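Local coordinates for flavodoxin, WrbA-like protein (Agrobacterium tumefaciens, PDB 3D7N), which probably binds FMN and transfers electrons as an NAD(P)H:quinone dehydrogenase of the flavodoxin-like WrbA family, at residues 60-74 against 106-118. Numbering follows the deposited sequence.
Sequences FGTPTYMGGPSWQFK and DKLNTLQYLVLLA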
# COMPACT_ATOMS: atom_id res chain seq x y z
N PHE A 60 -12.52 13.42 2.98
CA PHE A 60 -12.50 12.49 4.08
C PHE A 60 -11.43 12.84 5.13
O PHE A 60 -10.28 13.02 4.80
CB PHE A 60 -12.12 11.11 3.52
CG PHE A 60 -13.14 10.49 2.55
CD1 PHE A 60 -14.46 10.42 2.84
CD2 PHE A 60 -12.71 9.91 1.37
CE1 PHE A 60 -15.35 9.81 1.94
CE2 PHE A 60 -13.58 9.29 0.50
CZ PHE A 60 -14.89 9.24 0.78
N GLY A 61 -11.80 12.84 6.39
CA GLY A 61 -10.88 13.08 7.47
C GLY A 61 -10.80 11.95 8.48
O GLY A 61 -11.80 11.53 9.03
N THR A 62 -9.61 11.49 8.80
CA THR A 62 -9.51 10.48 9.87
C THR A 62 -8.14 10.50 10.51
O THR A 62 -7.16 10.81 9.85
CB THR A 62 -9.86 9.07 9.35
OG1 THR A 62 -9.62 8.11 10.38
CG2 THR A 62 -9.03 8.71 8.07
N PRO A 63 -8.09 10.19 11.81
CA PRO A 63 -6.86 9.84 12.51
C PRO A 63 -6.23 8.61 11.91
O PRO A 63 -6.91 7.89 11.26
CB PRO A 63 -7.32 9.53 13.95
CG PRO A 63 -8.75 9.91 14.05
CD PRO A 63 -9.27 10.20 12.70
N THR A 64 -4.93 8.41 12.13
CA THR A 64 -4.24 7.19 11.78
C THR A 64 -4.00 6.57 13.10
O THR A 64 -3.44 7.19 13.99
CB THR A 64 -2.92 7.45 11.09
OG1 THR A 64 -3.17 7.98 9.79
CG2 THR A 64 -2.03 6.13 10.97
N TYR A 65 -4.46 5.36 13.26
CA TYR A 65 -4.39 4.68 14.50
C TYR A 65 -4.09 3.25 14.22
O TYR A 65 -4.70 2.64 13.39
CB TYR A 65 -5.71 4.82 15.21
CG TYR A 65 -5.67 4.51 16.65
CD1 TYR A 65 -5.21 5.42 17.56
CD2 TYR A 65 -6.09 3.30 17.12
CE1 TYR A 65 -5.17 5.13 18.89
CE2 TYR A 65 -6.06 3.00 18.43
CZ TYR A 65 -5.60 3.91 19.32
OH TYR A 65 -5.57 3.60 20.64
N MSE A 66 -3.11 2.72 14.92
CA MSE A 66 -2.60 1.41 14.67
C MSE A 66 -2.41 1.15 13.18
O MSE A 66 -2.73 0.12 12.67
CB MSE A 66 -3.46 0.36 15.36
CG MSE A 66 -3.48 0.47 16.88
SE MSE A 66 -1.80 0.31 17.74
CE MSE A 66 -1.35 -1.39 17.17
N GLY A 67 -1.90 2.13 12.47
CA GLY A 67 -1.50 1.91 11.11
C GLY A 67 -2.51 2.10 10.01
O GLY A 67 -2.21 1.81 8.90
N GLY A 68 -3.67 2.61 10.33
CA GLY A 68 -4.75 2.75 9.37
C GLY A 68 -5.80 3.72 9.85
O GLY A 68 -5.64 4.30 10.89
N PRO A 69 -6.87 3.95 9.06
CA PRO A 69 -7.93 4.82 9.52
C PRO A 69 -8.60 4.27 10.78
O PRO A 69 -8.69 3.05 10.94
CB PRO A 69 -8.91 4.83 8.37
CG PRO A 69 -8.72 3.60 7.65
CD PRO A 69 -7.21 3.30 7.77
N SER A 70 -9.06 5.15 11.66
CA SER A 70 -9.79 4.70 12.84
C SER A 70 -10.92 3.76 12.45
O SER A 70 -11.50 3.87 11.35
CB SER A 70 -10.37 5.89 13.56
OG SER A 70 -11.20 6.65 12.71
N TRP A 71 -11.23 2.83 13.36
CA TRP A 71 -12.35 1.96 13.12
C TRP A 71 -13.65 2.72 12.86
O TRP A 71 -14.46 2.27 12.07
CB TRP A 71 -12.53 0.95 14.25
CG TRP A 71 -13.10 1.46 15.55
CD1 TRP A 71 -12.39 1.77 16.68
CD2 TRP A 71 -14.48 1.64 15.87
NE1 TRP A 71 -13.25 2.14 17.67
CE2 TRP A 71 -14.53 2.08 17.21
CE3 TRP A 71 -15.68 1.48 15.16
CZ2 TRP A 71 -15.75 2.36 17.86
CZ3 TRP A 71 -16.88 1.78 15.79
CH2 TRP A 71 -16.91 2.20 17.14
N GLN A 72 -13.82 3.86 13.51
CA GLN A 72 -14.99 4.68 13.32
C GLN A 72 -15.06 5.19 11.89
O GLN A 72 -16.10 5.15 11.28
CB GLN A 72 -14.99 5.86 14.30
CG GLN A 72 -15.28 5.49 15.76
CD GLN A 72 -14.01 5.34 16.60
OE1 GLN A 72 -12.92 5.07 16.08
NE2 GLN A 72 -14.15 5.47 17.89
N PHE A 73 -13.95 5.69 11.34
CA PHE A 73 -13.94 6.03 9.90
C PHE A 73 -14.27 4.85 8.98
O PHE A 73 -15.05 5.01 8.07
CB PHE A 73 -12.65 6.69 9.43
CG PHE A 73 -12.76 7.20 8.02
CD1 PHE A 73 -13.29 8.43 7.77
CD2 PHE A 73 -12.43 6.41 6.96
CE1 PHE A 73 -13.42 8.88 6.51
CE2 PHE A 73 -12.58 6.86 5.68
CZ PHE A 73 -13.06 8.09 5.47
N LYS A 74 -13.70 3.68 9.23
CA LYS A 74 -13.90 2.51 8.36
C LYS A 74 -15.36 2.03 8.45
O LYS A 74 -15.99 1.73 7.46
CB LYS A 74 -12.89 1.41 8.71
CG LYS A 74 -12.90 0.20 7.82
CD LYS A 74 -12.66 0.57 6.35
CE LYS A 74 -12.42 -0.64 5.47
NZ LYS A 74 -13.51 -1.68 5.60
N ASP A 106 3.00 5.47 8.81
CA ASP A 106 1.68 4.94 8.71
C ASP A 106 0.65 5.84 8.11
O ASP A 106 -0.34 5.38 7.63
CB ASP A 106 1.23 4.60 10.09
CG ASP A 106 2.01 3.50 10.67
OD1 ASP A 106 2.17 3.54 11.89
OD2 ASP A 106 2.45 2.59 9.93
N LYS A 107 0.87 7.14 8.16
CA LYS A 107 -0.13 8.03 7.66
C LYS A 107 -0.36 7.88 6.17
O LYS A 107 -1.42 8.16 5.73
CB LYS A 107 0.23 9.46 8.00
CG LYS A 107 -0.01 9.80 9.42
CD LYS A 107 0.06 11.28 9.63
CE LYS A 107 1.45 11.72 9.88
NZ LYS A 107 1.69 11.67 11.29
N LEU A 108 0.65 7.48 5.42
CA LEU A 108 0.51 7.26 3.99
C LEU A 108 -0.46 6.11 3.75
O LEU A 108 -1.25 6.17 2.84
CB LEU A 108 1.86 6.96 3.31
CG LEU A 108 1.74 6.80 1.77
CD1 LEU A 108 1.16 8.10 1.16
CD2 LEU A 108 3.09 6.41 1.12
N ASN A 109 -0.41 5.08 4.58
CA ASN A 109 -1.36 4.01 4.46
C ASN A 109 -2.84 4.46 4.58
O ASN A 109 -3.69 4.00 3.85
CB ASN A 109 -1.07 2.92 5.49
CG ASN A 109 -1.88 1.65 5.23
OD1 ASN A 109 -1.79 1.10 4.13
ND2 ASN A 109 -2.73 1.22 6.19
N THR A 110 -3.12 5.33 5.53
CA THR A 110 -4.43 5.92 5.75
C THR A 110 -4.82 6.72 4.51
O THR A 110 -5.84 6.48 3.97
CB THR A 110 -4.45 6.78 7.01
OG1 THR A 110 -4.16 5.91 8.10
CG2 THR A 110 -5.83 7.44 7.26
N LEU A 111 -3.91 7.52 3.98
CA LEU A 111 -4.22 8.33 2.81
C LEU A 111 -4.52 7.46 1.59
O LEU A 111 -5.46 7.78 0.84
CB LEU A 111 -3.10 9.35 2.53
CG LEU A 111 -2.96 10.42 3.62
CD1 LEU A 111 -1.81 11.38 3.31
CD2 LEU A 111 -4.35 11.09 3.80
N GLN A 112 -3.71 6.43 1.39
CA GLN A 112 -3.91 5.46 0.34
C GLN A 112 -5.21 4.73 0.43
O GLN A 112 -5.79 4.48 -0.62
CB GLN A 112 -2.76 4.48 0.27
CG GLN A 112 -1.52 5.14 -0.23
CD GLN A 112 -0.54 4.22 -0.88
OE1 GLN A 112 0.16 3.49 -0.20
NE2 GLN A 112 -0.47 4.28 -2.23
N TYR A 113 -5.71 4.45 1.64
CA TYR A 113 -7.06 3.90 1.79
C TYR A 113 -8.14 4.90 1.29
O TYR A 113 -9.15 4.55 0.70
CB TYR A 113 -7.39 3.47 3.23
CG TYR A 113 -8.85 3.04 3.31
CD1 TYR A 113 -9.81 3.83 3.89
CD2 TYR A 113 -9.26 1.88 2.69
CE1 TYR A 113 -11.19 3.42 3.92
CE2 TYR A 113 -10.59 1.48 2.68
CZ TYR A 113 -11.54 2.26 3.27
OH TYR A 113 -12.82 1.84 3.20
N LEU A 114 -7.93 6.15 1.58
CA LEU A 114 -8.86 7.18 1.25
C LEU A 114 -8.95 7.32 -0.28
O LEU A 114 -10.00 7.48 -0.87
CB LEU A 114 -8.33 8.42 1.95
CG LEU A 114 -9.03 8.83 3.25
CD1 LEU A 114 -9.72 7.75 4.09
CD2 LEU A 114 -8.17 9.76 4.07
N VAL A 115 -7.81 7.16 -0.95
CA VAL A 115 -7.81 7.12 -2.39
C VAL A 115 -8.59 5.91 -2.96
O VAL A 115 -9.37 6.06 -3.91
CB VAL A 115 -6.36 7.07 -2.92
CG1 VAL A 115 -6.38 6.80 -4.43
CG2 VAL A 115 -5.59 8.38 -2.54
N LEU A 116 -8.39 4.74 -2.37
CA LEU A 116 -9.14 3.54 -2.73
C LEU A 116 -10.66 3.71 -2.54
O LEU A 116 -11.42 3.29 -3.38
CB LEU A 116 -8.69 2.34 -1.91
CG LEU A 116 -7.30 1.79 -2.17
CD1 LEU A 116 -7.07 0.50 -1.32
CD2 LEU A 116 -7.08 1.48 -3.65
N LEU A 117 -11.06 4.35 -1.46
CA LEU A 117 -12.44 4.57 -1.12
C LEU A 117 -13.07 5.47 -2.17
O LEU A 117 -14.11 5.14 -2.70
CB LEU A 117 -12.55 5.19 0.27
CG LEU A 117 -13.95 5.46 0.77
CD1 LEU A 117 -14.86 4.17 0.61
CD2 LEU A 117 -13.81 6.04 2.21
N ALA A 118 -12.38 6.56 -2.51
CA ALA A 118 -12.74 7.45 -3.63
C ALA A 118 -12.80 6.74 -4.96
O ALA A 118 -13.70 6.97 -5.72
CB ALA A 118 -11.75 8.66 -3.74
O HOH W 1 -0.25 4.30 13.33
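Thr64 OG1 has two hydrogen-bond partners: Thr110 OG1 on the helix, 2.8 Å away, and Thr98 OG1 of the adjacent strand 93-100. With OG1 anti to the carbonyl carbon (chi1 -70°), the Thr64 methyl lies anti to the backbone N and rests on Asp106 CB. Thr110 turns its own methyl toward the earlier part of the strand, where CG2 meets Thr62 CG2 at 3.5 Å. Within the type I' turn from Tyr65 to Gly68, the backbone is gripped by Asn109: ND2 donates to Gly67 O at 2.8 Å, approaching in the carbonyl plane, while Gly67 O lies 22° out of the Asn109 amide plane. A water links Gly67 N to Asp106 OD1, so both polar backbone atoms of Gly67 are tied to the helix.

Farther along, the contact turns apolar. Leu117 CD2 sits over one face of the Phe60 ring, 3.9 Å from its centroid, while Leu114 CD1 approaches Phe73 CE2 at 3.4 Å. The Pro69 and Tyr113 side chains cross at about a right angle, CG against CD1. Lys74 lays CD and CE against Tyr113 OH; its NZ forms a salt bridge with Asp78 and also bonds backbone oxygens of the second subunit, and the Tyr113 hydroxyl bonds to Met66 O there.

Polar bonds thus tether the turn to helix 104-120, and apolar side chains pack the rest against strand 57-65 and helix 71-79 of this flavodoxin-like fold.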